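Local coordinates for OBody AM2EP06 (Pyrobaculum aerophilum, PDB 4GN4), which is an engineered OB-fold domain (an OBody) that binds another protein, using a scaffold that in nature probably recognises nucleic acid, at residues Ala11-Asn16 against Thr93-Phe98. Residues are numbered along the deposited sequence; the frame is centred on the assembly and turned at random.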
# COMPACT_ATOMS: atom_id res chain seq x y z
N ALA A 11 14.82 5.66 14.86
CA ALA A 11 16.08 5.15 14.31
C ALA A 11 16.49 3.80 14.97
O ALA A 11 17.35 3.10 14.47
CB ALA A 11 17.22 6.16 14.54
N GLU A 12 15.96 3.51 16.14
CA GLU A 12 16.41 2.28 16.87
C GLU A 12 15.56 1.11 16.38
O GLU A 12 15.85 -0.01 16.81
CB GLU A 12 16.24 2.43 18.38
CG GLU A 12 17.17 3.48 18.92
CD GLU A 12 16.99 3.71 20.37
OE1 GLU A 12 15.87 3.87 20.84
OE2 GLU A 12 18.01 3.76 21.05
N ILE A 13 14.55 1.37 15.53
CA ILE A 13 13.68 0.26 15.05
C ILE A 13 14.45 -0.42 13.91
O ILE A 13 14.59 0.14 12.81
CB ILE A 13 12.24 0.72 14.60
CG1 ILE A 13 11.47 1.47 15.74
CG2 ILE A 13 11.42 -0.53 14.15
CD1 ILE A 13 11.31 0.71 17.09
N THR A 14 15.00 -1.59 14.19
CA THR A 14 15.87 -2.31 13.22
C THR A 14 15.33 -3.74 13.04
O THR A 14 14.57 -4.23 13.84
CB THR A 14 17.34 -2.43 13.77
OG1 THR A 14 17.28 -3.28 14.94
CG2 THR A 14 17.92 -1.00 14.12
N PRO A 15 15.78 -4.43 11.97
CA PRO A 15 15.27 -5.78 11.73
C PRO A 15 15.54 -6.72 12.91
O PRO A 15 14.81 -7.72 13.10
CB PRO A 15 16.03 -6.22 10.46
CG PRO A 15 16.37 -4.88 9.77
CD PRO A 15 16.65 -3.91 10.90
N ASN A 16 16.54 -6.38 13.74
CA ASN A 16 16.94 -7.26 14.86
C ASN A 16 15.91 -7.22 16.00
O ASN A 16 15.92 -8.08 16.88
CB ASN A 16 18.31 -6.89 15.44
CG ASN A 16 18.89 -8.01 16.22
OD1 ASN A 16 18.84 -9.18 15.78
ND2 ASN A 16 19.49 -7.71 17.38
N THR A 93 16.63 0.17 5.30
CA THR A 93 16.19 0.01 6.75
C THR A 93 15.41 -1.27 7.13
O THR A 93 15.63 -1.84 8.22
CB THR A 93 15.30 1.19 7.22
OG1 THR A 93 14.06 1.15 6.47
CG2 THR A 93 16.01 2.55 7.06
N GLY A 94 14.48 -1.70 6.26
CA GLY A 94 13.97 -3.07 6.32
C GLY A 94 13.05 -3.33 7.50
O GLY A 94 13.03 -4.44 8.00
N VAL A 95 12.25 -2.37 7.94
CA VAL A 95 11.31 -2.67 9.06
C VAL A 95 9.93 -1.99 8.82
O VAL A 95 9.81 -0.96 8.13
CB VAL A 95 11.84 -2.19 10.45
CG1 VAL A 95 13.02 -2.93 10.93
CG2 VAL A 95 12.12 -0.63 10.37
N GLU A 96 8.91 -2.62 9.37
CA GLU A 96 7.60 -2.00 9.54
C GLU A 96 7.06 -2.34 10.92
O GLU A 96 7.63 -3.20 11.63
CB GLU A 96 6.63 -2.38 8.38
CG GLU A 96 6.83 -3.74 7.95
CD GLU A 96 6.17 -4.20 6.61
OE1 GLU A 96 6.38 -3.74 5.45
OE2 GLU A 96 5.56 -5.25 6.76
N ILE A 97 5.99 -1.67 11.32
CA ILE A 97 5.39 -1.89 12.60
C ILE A 97 3.92 -2.23 12.32
O ILE A 97 3.22 -1.53 11.59
CB ILE A 97 5.49 -0.67 13.51
CG1 ILE A 97 6.94 -0.47 13.95
CG2 ILE A 97 4.54 -0.89 14.76
CD1 ILE A 97 7.09 0.85 14.83
N PHE A 98 3.48 -3.36 12.87
CA PHE A 98 2.08 -3.75 12.81
C PHE A 98 1.45 -3.27 14.15
O PHE A 98 1.75 -3.85 15.20
CB PHE A 98 2.03 -5.29 12.77
CG PHE A 98 2.62 -5.90 11.50
CD1 PHE A 98 2.65 -5.15 10.35
CD2 PHE A 98 3.13 -7.25 11.48
CE1 PHE A 98 3.15 -5.68 9.13
CE2 PHE A 98 3.63 -7.82 10.25
CZ PHE A 98 3.64 -7.01 9.07
O HOH W 1 16.12 -0.45 10.60
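Val95 presses CG1 onto one face of the flat peptide group joining Thr14 to Pro15, standing almost straight above Thr14 C at 3.2 Å, a tight fit. In this OB-fold, a curled antiparallel barrel, the loop before strand 21-33 lies across the start of strand 95-99, with no direct hydrogen bond between the segments. One face of the Pro15 ring is turned to the second segment: Gly94 O lies over it, while Val95 CG1, 3.8 Å from CD, and Thr93 O, 3.5 Å from CG, approach the same face obliquely. Proline suits this place because its nitrogen has no hydrogen to bury and can lie against the methyl Val95 CG1 without leaving a donor unpaired, while the ring carbons CG and CD face the carbonyl oxygens.

Val95 splits its branches: with chi1 at -68°, CG1 lies anti to the carbonyl carbon and reaches the amide, while CG2 meets Ile13 CG2 at 3.8 Å, the two side chains crossing at about a right angle. Branched, purely apolar residues fill this buried layer, and Ile13 and Ile97 continue it onto Val22 and Val24 of strand 21-33. Cutting Val95 back to an alanine is likely to open a gap beneath the Thr14-Pro15 amide and leave Ile13 CG2 without its closest partner in this strand. Gly94 has phi 72°, easiest for a residue without CB, and a CB there would come about 3.7 Å from Pro15 CG.

Beyond the apolar patch, one water donates to both Ile13 O and Thr93 O, 2.8 Å from each, tying loop to strand.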